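Local coordinates for ABC sugar transporter, periplasmic sugar binding protein (Legionella pneumophila subsp. pneumophila, PDB 3ROT) that probably binds a sugar in the periplasm and hands it to a membrane ABC transporter for uptake, at residues T10-Q14 against A40-D46; F75-Q80 against T100-Y104; V92-P96 against G141-L145; K118-K122 against N240-D244; V179-K184 against Y213-P219. One frame throughout, in Å; residues are numbered along the deposited sequence.

Contact 1: residues T10-Q14 against A40-D46; sequences THGSQ and APPGAND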
# COMPACT_ATOMS: atom_id res chain seq x y z
N THR A 10 -10.48 10.09 -9.02
CA THR A 10 -10.16 10.26 -7.61
C THR A 10 -8.76 10.82 -7.42
O THR A 10 -8.01 10.99 -8.38
CB THR A 10 -10.26 8.92 -6.83
OG1 THR A 10 -9.26 8.00 -7.29
CG2 THR A 10 -11.65 8.30 -7.01
N HIS A 11 -8.42 11.13 -6.18
CA HIS A 11 -7.11 11.69 -5.86
C HIS A 11 -6.13 10.64 -5.35
O HIS A 11 -5.00 10.95 -5.01
CB HIS A 11 -7.27 12.79 -4.80
CG HIS A 11 -8.04 12.37 -3.59
ND1 HIS A 11 -9.41 12.46 -3.51
CD2 HIS A 11 -7.63 11.79 -2.43
CE1 HIS A 11 -9.81 11.97 -2.35
NE2 HIS A 11 -8.75 11.56 -1.68
N GLY A 12 -6.57 9.38 -5.30
CA GLY A 12 -5.70 8.32 -4.84
C GLY A 12 -6.17 6.97 -5.34
O GLY A 12 -7.32 6.82 -5.78
N SER A 13 -5.30 5.96 -5.27
CA SER A 13 -5.66 4.64 -5.76
C SER A 13 -4.96 3.49 -5.04
O SER A 13 -5.20 2.33 -5.37
CB SER A 13 -5.34 4.57 -7.26
OG SER A 13 -3.96 4.78 -7.48
N GLN A 14 -4.12 3.79 -4.06
CA GLN A 14 -3.41 2.73 -3.35
C GLN A 14 -4.18 2.18 -2.15
O GLN A 14 -4.16 0.97 -1.89
CB GLN A 14 -2.03 3.23 -2.89
CG GLN A 14 -1.13 3.76 -4.02
CD GLN A 14 -1.18 2.91 -5.28
OE1 GLN A 14 -2.05 3.10 -6.14
NE2 GLN A 14 -0.25 1.96 -5.40
N ALA A 40 -6.93 7.90 -11.67
CA ALA A 40 -6.44 8.19 -10.33
C ALA A 40 -4.91 8.19 -10.33
O ALA A 40 -4.29 7.29 -10.91
CB ALA A 40 -6.97 7.15 -9.34
N PRO A 41 -4.29 9.19 -9.68
CA PRO A 41 -2.82 9.30 -9.61
C PRO A 41 -2.20 8.03 -9.05
O PRO A 41 -2.76 7.40 -8.16
CB PRO A 41 -2.61 10.51 -8.70
CG PRO A 41 -3.82 11.34 -8.97
CD PRO A 41 -4.92 10.31 -8.96
N PRO A 42 -1.02 7.65 -9.55
CA PRO A 42 -0.30 6.45 -9.11
C PRO A 42 0.01 6.43 -7.61
O PRO A 42 0.20 5.36 -7.03
CB PRO A 42 0.96 6.47 -9.96
CG PRO A 42 0.55 7.22 -11.19
CD PRO A 42 -0.27 8.34 -10.61
N GLY A 43 0.08 7.61 -7.00
CA GLY A 43 0.38 7.68 -5.58
C GLY A 43 -0.83 7.56 -4.67
O GLY A 43 -1.75 6.78 -4.94
N ALA A 44 -0.83 8.33 -3.59
CA ALA A 44 -1.94 8.30 -2.64
C ALA A 44 -2.57 9.68 -2.55
O ALA A 44 -3.58 9.88 -1.86
CB ALA A 44 -1.46 7.84 -1.27
N ASN A 45 -1.97 10.63 -3.26
CA ASN A 45 -2.45 12.01 -3.29
C ASN A 45 -1.68 12.89 -4.27
O ASN A 45 -0.49 13.13 -4.09
CB ASN A 45 -2.37 12.62 -1.89
CG ASN A 45 -2.47 14.13 -1.90
OD1 ASN A 45 -3.36 14.70 -2.55
ND2 ASN A 45 -1.57 14.79 -1.19
N ASP A 46 -2.38 13.37 -5.30
CA ASP A 46 -1.80 14.23 -6.32
C ASP A 46 -2.92 15.06 -6.96
O ASP A 46 -3.53 14.63 -7.93
CB ASP A 46 -1.12 13.39 -7.40
CG ASP A 46 -0.22 14.20 -8.30
OD1 ASP A 46 -0.65 15.27 -8.79
OD2 ASP A 46 0.93 13.77 -8.54

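Contact 2: residues F75-Q80 against T100-Y104; sequences FSKSLQ and TKNPY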
# COMPACT_ATOMS: atom_id res chain seq x y z
N PHE A 75 -10.10 22.58 -7.89
CA PHE A 75 -11.04 22.12 -8.92
C PHE A 75 -12.07 23.10 -9.48
O PHE A 75 -12.75 22.80 -10.46
CB PHE A 75 -11.75 20.88 -8.38
CG PHE A 75 -10.80 19.81 -7.91
CD1 PHE A 75 -10.25 18.91 -8.81
CD2 PHE A 75 -10.39 19.77 -6.58
CE1 PHE A 75 -9.30 17.98 -8.40
CE2 PHE A 75 -9.45 18.85 -6.15
CZ PHE A 75 -8.90 17.95 -7.07
N SER A 76 -12.17 24.28 -8.87
CA SER A 76 -13.15 25.29 -9.29
C SER A 76 -13.29 25.50 -10.79
O SER A 76 -14.37 25.34 -11.35
CB SER A 76 -12.82 26.62 -8.63
OG SER A 76 -12.76 26.47 -7.23
N LYS A 77 -12.20 25.87 -11.44
CA LYS A 77 -12.22 26.13 -12.87
C LYS A 77 -12.69 24.92 -13.68
O LYS A 77 -13.49 25.06 -14.60
CB LYS A 77 -10.83 26.55 -13.35
CG LYS A 77 -10.85 27.36 -14.62
CD LYS A 77 -10.28 28.75 -14.37
CE LYS A 77 -10.98 29.44 -13.21
NZ LYS A 77 -10.36 30.76 -12.89
N SER A 78 -12.18 23.75 -13.34
CA SER A 78 -12.55 22.52 -14.04
C SER A 78 -14.03 22.23 -13.86
O SER A 78 -14.72 21.86 -14.82
CB SER A 78 -11.73 21.35 -13.49
OG SER A 78 -10.34 21.61 -13.60
N LEU A 79 -14.52 22.40 -12.63
CA LEU A 79 -15.93 22.17 -12.32
C LEU A 79 -16.81 23.14 -13.09
O LEU A 79 -17.83 22.75 -13.65
CB LEU A 79 -16.16 22.33 -10.82
CG LEU A 79 -15.57 21.20 -9.97
CD1 LEU A 79 -15.75 21.52 -8.49
CD2 LEU A 79 -16.25 19.88 -10.33
N GLN A 80 -16.41 24.41 -13.10
CA GLN A 80 -17.16 25.43 -13.81
C GLN A 80 -17.16 25.13 -15.30
O GLN A 80 -18.18 25.27 -15.98
CB GLN A 80 -16.56 26.81 -13.53
CG GLN A 80 -16.96 27.36 -12.17
CD GLN A 80 -16.21 28.63 -11.82
OE1 GLN A 80 -15.89 29.44 -12.68
NE2 GLN A 80 -15.93 28.81 -10.53
N THR A 100 -21.13 26.93 -5.21
CA THR A 100 -21.39 28.02 -6.15
C THR A 100 -20.09 28.17 -6.92
O THR A 100 -20.08 28.29 -8.14
CB THR A 100 -21.72 29.35 -5.45
OG1 THR A 100 -20.63 29.73 -4.61
CG2 THR A 100 -22.98 29.22 -4.61
N LYS A 101 -18.98 28.13 -6.19
CA LYS A 101 -17.64 28.25 -6.77
C LYS A 101 -17.18 26.91 -7.34
O LYS A 101 -16.42 26.87 -8.31
CB LYS A 101 -16.65 28.72 -5.70
CG LYS A 101 -17.06 30.03 -5.06
CD LYS A 101 -16.13 30.46 -3.92
CE LYS A 101 -14.79 30.98 -4.43
NZ LYS A 101 -14.02 31.64 -3.34
N ASN A 102 -17.65 25.82 -6.73
CA ASN A 102 -17.29 24.47 -7.16
C ASN A 102 -18.55 23.68 -7.48
O ASN A 102 -18.95 22.80 -6.73
CB ASN A 102 -16.50 23.76 -6.06
CG ASN A 102 -15.25 24.50 -5.66
OD1 ASN A 102 -15.20 25.17 -4.62
ND2 ASN A 102 -14.23 24.41 -6.50
N PRO A 103 -19.18 23.99 -8.63
CA PRO A 103 -20.41 23.31 -9.04
C PRO A 103 -20.30 21.81 -9.30
O PRO A 103 -19.33 21.32 -9.89
CB PRO A 103 -20.82 24.08 -10.29
CG PRO A 103 -19.51 24.45 -10.89
CD PRO A 103 -18.71 24.90 -9.69
N TYR A 104 -21.31 21.09 -8.82
CA TYR A 104 -21.44 19.65 -9.00
C TYR A 104 -22.91 19.41 -8.68
O TYR A 104 -23.53 20.21 -7.98
CB TYR A 104 -20.49 18.86 -8.07
CG TYR A 104 -20.75 18.99 -6.58
CD1 TYR A 104 -21.73 18.22 -5.95
CD2 TYR A 104 -20.03 19.90 -5.80
CE1 TYR A 104 -21.99 18.35 -4.60
CE2 TYR A 104 -20.29 20.04 -4.45
CZ TYR A 104 -21.28 19.26 -3.86
OH TYR A 104 -21.58 19.41 -2.53

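Contact 3: residues V92-P96 against G141-L145; sequences VDTRP and GHIGL. With GOL (glycerol), chain C.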
# COMPACT_ATOMS: atom_id res chain seq x y z
N VAL A 92 -18.12 12.51 -5.14
CA VAL A 92 -18.11 11.32 -4.31
C VAL A 92 -16.95 11.37 -3.32
O VAL A 92 -15.90 11.97 -3.59
CB VAL A 92 -17.97 10.04 -5.18
CG1 VAL A 92 -19.14 9.94 -6.14
CG2 VAL A 92 -16.66 10.06 -5.93
N ASP A 93 -17.17 10.75 -2.16
CA ASP A 93 -16.18 10.65 -1.09
C ASP A 93 -15.89 11.96 -0.38
O ASP A 93 -16.02 12.04 0.83
CB ASP A 93 -14.88 10.06 -1.65
CG ASP A 93 -13.79 9.97 -0.60
OD1 ASP A 93 -13.87 9.10 0.30
OD2 ASP A 93 -12.84 10.78 -0.67
N THR A 94 -15.49 12.98 -1.12
CA THR A 94 -15.17 14.27 -0.53
C THR A 94 -15.79 15.37 -1.37
O THR A 94 -15.76 15.30 -2.60
CB THR A 94 -13.65 14.54 -0.48
OG1 THR A 94 -12.98 13.43 0.13
CG2 THR A 94 -13.36 15.82 0.33
N ARG A 95 -16.35 16.37 -0.70
CA ARG A 95 -16.96 17.48 -1.41
C ARG A 95 -16.48 18.82 -0.89
O ARG A 95 -16.04 18.93 0.26
CB ARG A 95 -18.48 17.42 -1.27
CG ARG A 95 -18.98 17.59 0.14
CD ARG A 95 -20.44 17.98 0.13
NE ARG A 95 -21.13 17.63 1.36
CZ ARG A 95 -22.46 17.66 1.49
NH1 ARG A 95 -23.22 18.03 0.46
NH2 ARG A 95 -23.03 17.31 2.64
N PRO A 96 -16.55 19.87 -1.72
CA PRO A 96 -16.12 21.22 -1.35
C PRO A 96 -17.15 21.89 -0.44
O PRO A 96 -18.30 21.46 -0.36
CB PRO A 96 -16.01 21.92 -2.70
CG PRO A 96 -17.17 21.33 -3.45
CD PRO A 96 -17.07 19.85 -3.10
N GLY A 141 -4.43 19.13 4.08
CA GLY A 141 -4.84 19.71 2.81
C GLY A 141 -6.12 19.04 2.33
O GLY A 141 -6.92 19.66 1.63
N HIS A 142 -6.30 17.78 2.70
CA HIS A 142 -7.51 17.03 2.33
C HIS A 142 -8.66 17.59 3.18
O HIS A 142 -8.72 17.34 4.38
CB HIS A 142 -7.31 15.54 2.62
CG HIS A 142 -8.45 14.68 2.17
ND1 HIS A 142 -9.76 14.93 2.51
CD2 HIS A 142 -8.46 13.52 1.47
CE1 HIS A 142 -10.53 13.97 2.04
NE2 HIS A 142 -9.76 13.10 1.41
N ILE A 143 -9.57 18.32 2.54
CA ILE A 143 -10.67 18.95 3.27
C ILE A 143 -11.64 17.99 3.96
O ILE A 143 -12.30 18.35 4.93
CB ILE A 143 -11.47 19.90 2.34
CG1 ILE A 143 -12.13 19.12 1.20
CG2 ILE A 143 -10.53 20.96 1.78
CD1 ILE A 143 -12.88 20.00 0.20
N GLY A 144 -11.70 16.76 3.46
CA GLY A 144 -12.57 15.78 4.08
C GLY A 144 -11.97 15.34 5.40
O GLY A 144 -12.66 15.27 6.42
N LEU A 145 -10.67 15.06 5.40
CA LEU A 145 -10.02 14.64 6.62
C LEU A 145 -9.98 15.77 7.66
O LEU A 145 -9.98 15.50 8.85
CB LEU A 145 -8.60 14.13 6.31
CG LEU A 145 -8.54 13.00 5.27
CD1 LEU A 145 -7.13 12.42 5.23
CD2 LEU A 145 -9.55 11.91 5.61
C1 GOL C . -10.21 9.38 1.37
O1 GOL C . -10.69 10.51 0.68
C2 GOL C . -11.35 8.54 1.98
O2 GOL C . -12.30 9.36 2.64
C3 GOL C . -10.75 7.52 2.94
O3 GOL C . -11.32 7.63 4.22

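Contact 4: residues K118-K122 against N240-D244; sequences KLGEK and NYVMD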
# COMPACT_ATOMS: atom_id res chain seq x y z
N LYS A 118 -18.99 11.20 15.69
CA LYS A 118 -19.44 9.87 16.04
C LYS A 118 -18.28 8.95 16.45
O LYS A 118 -18.41 8.15 17.38
CB LYS A 118 -20.20 9.25 14.86
CG LYS A 118 -20.41 7.76 14.97
CD LYS A 118 -21.40 7.38 16.05
CE LYS A 118 -21.53 5.87 16.14
NZ LYS A 118 -21.79 5.25 14.80
N LEU A 119 -17.15 9.07 15.77
CA LEU A 119 -16.03 8.21 16.12
C LEU A 119 -15.54 8.64 17.49
O LEU A 119 -15.24 7.80 18.33
CB LEU A 119 -14.89 8.31 15.10
CG LEU A 119 -13.81 7.25 15.34
CD1 LEU A 119 -14.46 5.87 15.46
CD2 LEU A 119 -12.78 7.29 14.21
N GLY A 120 -15.47 9.95 17.70
CA GLY A 120 -15.05 10.48 18.98
C GLY A 120 -15.92 9.97 20.11
O GLY A 120 -15.41 9.53 21.13
N GLU A 121 -17.24 10.00 19.93
CA GLU A 121 -18.17 9.54 20.96
C GLU A 121 -18.06 8.04 21.25
O GLU A 121 -18.23 7.60 22.39
CB GLU A 121 -19.62 9.85 20.57
CG GLU A 121 -19.91 11.33 20.34
CD GLU A 121 -21.31 11.58 19.80
OE1 GLU A 121 -21.72 10.88 18.85
OE2 GLU A 121 -22.00 12.47 20.33
N LYS A 122 -17.78 7.25 20.22
CA LYS A 122 -17.65 5.81 20.39
C LYS A 122 -16.38 5.46 21.16
O LYS A 122 -16.38 4.58 22.03
CB LYS A 122 -17.66 5.11 19.02
CG LYS A 122 -17.43 3.61 19.07
CD LYS A 122 -18.38 2.90 20.01
CE LYS A 122 -19.82 3.28 19.73
NZ LYS A 122 -20.16 3.11 18.29
N ASN A 240 -10.28 -0.93 18.21
CA ASN A 240 -11.60 -1.01 18.86
C ASN A 240 -12.85 -0.78 18.03
O ASN A 240 -13.85 -1.48 18.20
CB ASN A 240 -11.65 -0.03 20.04
CG ASN A 240 -10.91 -0.53 21.26
OD1 ASN A 240 -10.07 -1.42 21.16
ND2 ASN A 240 -11.21 0.04 22.41
N TYR A 241 -12.81 0.23 17.15
CA TYR A 241 -13.97 0.57 16.35
C TYR A 241 -13.54 1.31 15.09
O TYR A 241 -12.66 2.17 15.13
CB TYR A 241 -14.90 1.46 17.17
CG TYR A 241 -16.29 1.58 16.62
CD1 TYR A 241 -17.25 0.60 16.89
CD2 TYR A 241 -16.66 2.67 15.83
CE1 TYR A 241 -18.54 0.71 16.39
CE2 TYR A 241 -17.96 2.78 15.33
CZ TYR A 241 -18.89 1.79 15.61
OH TYR A 241 -20.18 1.92 15.16
N VAL A 242 -14.19 0.99 13.98
CA VAL A 242 -13.86 1.63 12.71
C VAL A 242 -15.11 2.09 11.98
O VAL A 242 -16.07 1.34 11.84
CB VAL A 242 -13.10 0.65 11.80
CG1 VAL A 242 -12.79 1.30 10.47
CG2 VAL A 242 -11.80 0.19 12.49
N MSE A 243 -15.08 3.34 11.53
CA MSE A 243 -16.19 3.92 10.80
C MSE A 243 -16.22 3.36 9.38
O MSE A 243 -15.20 3.30 8.70
CB MSE A 243 -16.03 5.44 10.72
CG MSE A 243 -16.02 6.14 12.08
SE MSE A 243 -17.61 5.77 13.05
CE MSE A 243 -18.83 6.90 12.07
N ASP A 244 -17.40 2.95 8.94
CA ASP A 244 -17.53 2.42 7.59
C ASP A 244 -18.37 3.36 6.72
O ASP A 244 -19.52 3.64 7.05
CB ASP A 244 -18.17 1.03 7.63
CG ASP A 244 -18.32 0.42 6.24
OD1 ASP A 244 -17.48 0.72 5.37
OD2 ASP A 244 -19.26 -0.36 6.03

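Contact 5: residues V179-K184 against Y213-P219; sequences VKSYFK and YDFNYQP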
# COMPACT_ATOMS: atom_id res chain seq x y z
N VAL A 179 5.14 8.64 15.15
CA VAL A 179 4.27 8.14 16.21
C VAL A 179 5.10 7.74 17.42
O VAL A 179 4.76 8.08 18.55
CB VAL A 179 3.46 6.92 15.73
CG1 VAL A 179 2.68 6.31 16.90
CG2 VAL A 179 2.52 7.33 14.62
N LYS A 180 6.19 7.03 17.18
CA LYS A 180 7.06 6.60 18.27
C LYS A 180 7.64 7.80 19.00
O LYS A 180 7.71 7.81 20.23
CB LYS A 180 8.18 5.72 17.72
CG LYS A 180 7.65 4.41 17.15
CD LYS A 180 8.68 3.66 16.33
CE LYS A 180 9.80 3.11 17.18
NZ LYS A 180 10.69 2.26 16.36
N SER A 181 8.04 8.83 18.26
CA SER A 181 8.60 10.03 18.87
C SER A 181 7.60 10.67 19.82
O SER A 181 7.95 11.10 20.91
CB SER A 181 9.01 11.05 17.80
OG SER A 181 10.05 10.55 16.99
N TYR A 182 6.34 10.72 19.39
CA TYR A 182 5.29 11.32 20.20
C TYR A 182 5.06 10.55 21.50
O TYR A 182 4.92 11.15 22.57
CB TYR A 182 3.98 11.39 19.42
CG TYR A 182 2.92 12.23 20.11
CD1 TYR A 182 2.85 13.61 19.90
CD2 TYR A 182 2.03 11.66 21.02
CE1 TYR A 182 1.91 14.39 20.57
CE2 TYR A 182 1.09 12.43 21.69
CZ TYR A 182 1.04 13.80 21.46
OH TYR A 182 0.12 14.57 22.13
N PHE A 183 5.00 9.23 21.42
CA PHE A 183 4.79 8.43 22.62
C PHE A 183 5.97 8.53 23.60
O PHE A 183 5.78 8.40 24.81
CB PHE A 183 4.51 6.97 22.26
CG PHE A 183 3.06 6.70 21.99
CD1 PHE A 183 2.42 7.24 20.87
CD2 PHE A 183 2.30 5.95 22.89
CE1 PHE A 183 1.06 7.03 20.65
CE2 PHE A 183 0.95 5.75 22.68
CZ PHE A 183 0.32 6.29 21.56
N LYS A 184 7.17 8.76 23.07
CA LYS A 184 8.35 8.89 23.92
C LYS A 184 8.19 10.15 24.75
O LYS A 184 8.69 10.23 25.87
CB LYS A 184 9.62 8.99 23.06
CG LYS A 184 9.89 7.77 22.19
CD LYS A 184 10.94 8.07 21.12
CE LYS A 184 10.93 7.01 20.02
NZ LYS A 184 11.78 7.40 18.85
N TYR A 213 9.35 -3.18 17.18
CA TYR A 213 9.28 -1.74 16.96
C TYR A 213 9.42 -0.90 18.21
O TYR A 213 9.34 0.31 18.14
CB TYR A 213 7.95 -1.40 16.27
CG TYR A 213 7.87 -1.96 14.87
CD1 TYR A 213 8.29 -1.22 13.77
CD2 TYR A 213 7.46 -3.28 14.66
CE1 TYR A 213 8.33 -1.77 12.50
CE2 TYR A 213 7.50 -3.84 13.40
CZ TYR A 213 7.94 -3.10 12.32
OH TYR A 213 8.03 -3.69 11.08
N ASP A 214 9.65 -1.54 19.36
CA ASP A 214 9.77 -0.79 20.62
C ASP A 214 8.54 0.08 20.79
O ASP A 214 8.63 1.30 20.96
CB ASP A 214 11.03 0.09 20.63
CG ASP A 214 12.30 -0.72 20.71
OD1 ASP A 214 12.46 -1.51 21.67
OD2 ASP A 214 13.15 -0.57 19.80
N PHE A 215 7.38 -0.55 20.72
CA PHE A 215 6.11 0.14 20.86
C PHE A 215 5.19 -0.76 21.67
O PHE A 215 4.28 -1.38 21.13
CB PHE A 215 5.51 0.41 19.48
CG PHE A 215 4.45 1.47 19.48
CD1 PHE A 215 4.79 2.81 19.52
CD2 PHE A 215 3.10 1.12 19.46
CE1 PHE A 215 3.82 3.80 19.54
CE2 PHE A 215 2.12 2.10 19.48
CZ PHE A 215 2.48 3.45 19.52
N ASN A 216 5.44 -0.83 22.97
CA ASN A 216 4.64 -1.67 23.86
C ASN A 216 3.56 -0.90 24.62
O ASN A 216 2.97 -1.41 25.57
CB ASN A 216 5.57 -2.38 24.86
CG ASN A 216 6.50 -3.38 24.18
OD1 ASN A 216 6.06 -4.35 23.57
ND2 ASN A 216 7.80 -3.13 24.27
N TYR A 217 3.29 0.32 24.16
CA TYR A 217 2.28 1.18 24.79
C TYR A 217 0.87 0.60 24.80
O TYR A 217 0.08 0.86 25.71
CB TYR A 217 2.29 2.53 24.10
CG TYR A 217 3.65 3.18 24.13
CD1 TYR A 217 4.13 3.80 25.29
CD2 TYR A 217 4.49 3.14 23.01
CE1 TYR A 217 5.39 4.37 25.33
CE2 TYR A 217 5.76 3.71 23.04
CZ TYR A 217 6.20 4.32 24.21
OH TYR A 217 7.46 4.89 24.26
N GLN A 218 0.53 -0.17 23.77
CA GLN A 218 -0.80 -0.76 23.67
C GLN A 218 -1.95 0.26 23.77
O GLN A 218 -2.83 0.12 24.61
CB GLN A 218 -0.96 -1.83 24.75
CG GLN A 218 -0.02 -3.01 24.58
CD GLN A 218 -0.24 -4.07 25.64
OE1 GLN A 218 0.06 -3.86 26.81
NE2 GLN A 218 -0.77 -5.22 25.22
N PRO A 219 -1.95 1.28 22.90
CA PRO A 219 -3.03 2.27 22.95
C PRO A 219 -4.32 1.72 22.33
O PRO A 219 -4.29 0.72 21.60
CB PRO A 219 -2.46 3.42 22.14
CG PRO A 219 -1.78 2.67 21.03
CD PRO A 219 -1.03 1.57 21.79
O HOH W 1 7.98 5.29 21.23

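Contact 1: residues T10-Q14 against A40-D46
T10 and S13 close on A40 and P41 where the loops after strands 5-9 and 35-39 meet. Both loops leave the same end of neighbouring strands in the parallel sheet of one lobe, whose first five strands run in the order 2-1-3-4-5, as in type I periplasmic binding proteins. The tight side is built round the A40 methyl. T10 OG1 stands 3.2 Å from A40 CB and donates to G12 O over 2.7 Å; it can do both because chi1 of 66° sets OG1 between the backbone N and the carbonyl carbon. S13 CB reaches the same methyl at 3.7 Å. S13 OG lies 3.0 Å from P41 O and may donate to it, though a second acceptor competes for the proton; D171 of the second subunit is a weak partner of OG. P41 CD presses on T10 O at 3.2 Å, and this buried carbonyl oxygen has no polar partner in the model. The other side is looser and partly exposed. There P42 and N45 lie at the surface, and Q14, its chain bent at chi2, brings CG to 3.2 Å from G43 O while its side chain also packs on D171 of the second subunit. The H11 ring turns to what is probably the sugar cleft: ND1 is bonded to T68, NE2 to a bound glycerol, and the ring meets W18 edge-to-face. Its backbone still joins the loops, since N45 CA points a C-H at H11 O, 3.3 Å away, with 146° at the hydrogen.

Contact 2: residues F75-Q80 against T100-Y104
Q80 points the NE2 edge of its side-chain amide at a single oxygen, K101 O, which lies only 4° out of the amide plane. The bond from Q80 NE2 to K101 O measures 3.0 Å and is nearly straight, with 168° at the hydrogen, although the donor stands somewhat tilted from the carbonyl plane. The pyrrolidine ring of P103 turns CG and CD toward the helix and crosses the Q80 side chain at about a right angle, with CD 3.9 Å from Q80 CG. The contact belongs to the alpha/beta fold of the first lobe. Helix 76-85 is the crossover between the parallel strands 64-67 and 89-92, and residues 100-104 lie in the long loop that carries the chain on from strand 89-92 to its neighbour 107-109. Beyond CG the Q80 chain is extended, chi2 171°, which carries the amide past P103 to the K101 carbonyl. One turn of backbone bonding steadies its base, Q80 N donating to S76 O at 2.8 Å. L79 supplies the apolar half. Its CB packs on P103 CD at 3.8 Å, and its two methyls then part to different residues. S76 CB adds a touch on K101 O, 3.6 Å away. Further inside the lobe, L79 also packs on V89 of the adjoining strand, while F75 turns from the loop to cover helix 47-59. Of the two L79 methyls, CD1 sits 3.4 Å from N102 CB and CD2 3.4 Å from P103 O.

Contact 3: residues V92-P96 against G141-L145
T94 stands between two partners and turns a different branch to each: OG1 slants in on the H142 ring, 3.2 Å from CE1, and CG2 goes to I143, 3.6 Å from CG1. The hydroxyl is already committed to its neighbour, donating to D93 OD2 over 2.8 Å from above the carboxylate plane, 54° out of it. With chi1 near 178°, the D93 carboxylate reaches out so that both oxygens meet a bound glycerol. OD2 accepts from glycerol O1 at 2.6 Å and OD1 from glycerol O2. The imidazole of H142 meets the same O1 at its edge, NE2 donating over 2.8 Å with 161° at the hydrogen; this oxygen joins the carboxylate to the ring and is also bonded to H11 NE2. The contact bridges the two lobes of a periplasmic binding protein: D93 and T94 follow strand 89-92 of one sheet, and H142 is the N-cap of helix 143-158 in the other lobe. D225 and R148 bond the glycerol too, which probably came with the crystallisation liquor but may mark the sugar pocket. Besides the bond to glycerol, a weak capping bond from G144 N to ND1 (2.8 Å) and L145 CG, resting over one face toward the rim, steady the H142 ring. Farther off, I143 extends until CD1 lies 3.3 Å from R95 O and 3.8 Å from P96 CA.

Contact 4: residues K118-K122 against N240-D244
K122 NZ lies over one face of the Y241 ring, 3.6 Å from the centroid and 28° off the normal, a cation-pi contact and the main polar interaction between these segments. The same side chain uses the face twice, for K122 CG makes a CH-pi contact 3.5 Å from the centroid. Bends at chi2, chi3 and chi4, all near +52°, curl the lysine back so that its ammonium follows CG onto the ring. Strand 241-243, outermost in the parallel sheet of the second lobe, runs beneath helix 112-126; the two short axes approach to 9.3 Å with directions 169° apart, close to antiparallel. L119 fills the inner side. Its CD1 comes to the edge of the tyrosine, 3.9 Å from Y241 CD2, and also touches M243 CG at 3.7 Å; behind it lie Y222 and F224 of the next strand. M243 is a selenomethionine whose SE likewise stands at the ring edge. Its chain, bent at chi2 and chi3, brings CE against K118 CG at 3.4 Å, tighter than ordinary carbon contact. K118 crosses Y241 at about a right angle, leaving its NZ 3.7 Å from Y241 OH. The two nearby ammonium groups would be expected to stabilise negative charge on the phenol oxygen, and may make the tyrosine somewhat more acidic.

Contact 5: residues V179-K184 against Y213-P219
F183 projects from helix 172-185 into an aromatic cluster with F215 and Y217 in the loop that leads to strand 220-224, in the alpha/beta second lobe. Its CB lies over the face of Y217, 3.8 Å from the centroid and 19° off the normal, a CH-pi contact. At CG the nearest neighbour changes to F215 CE1, 3.9 Å away. From there the ring is divided: CD2 presses on Y217 CG at 3.3 Å and CE2 follows along Y217 CB, while CD1 and CE1 face CE1 and CZ of F215. At the tip, CZ reaches P219 CB, 4.0 Å off. F215 turns its edge to the face of F183, the centroids 5.0 Å apart and the planes at 60°; its CG is anti to the backbone N, chi1 -162°, which sends the ring in toward the helix, where V179 CG1 also packs on F215 CE1. The Y217 ring lies obliquely to F183. Upstream, D214 ends the preceding helix in a Schellman motif, and K180, bent at chi3, sends NZ to Y213 O in a weak 3.0 Å hydrogen bond. K180 and Y213 both pack on Q23 of the second subunit. A water ties the helix to the rim of the cluster, donating to K180 O at 2.7 Å and bonded to Y217 OH at 3.1 Å.

Along the chain, contact 1 closes first; contacts 2 and 3 interleave, as do 3 and 4, and contact 5 is nested within the loop closed by contact 4. Contacts 1 and 2 belong to the lobe of the six-stranded parallel sheet, contacts 4 and 5 to that of the five-stranded one, and contact 3 joins the lobes. Contact 3, its centre 14 Å from those of both contacts 1 and 2, touches each: H11 meets H142, P96 packs on N102 and Y104, and R95 on Y104. Contacts 2 and 5 are farthest apart, 43 Å between centres. The probable sugar cleft thus draws on contacts 1 and 3, while contacts 1 and 5 both reach the second subunit.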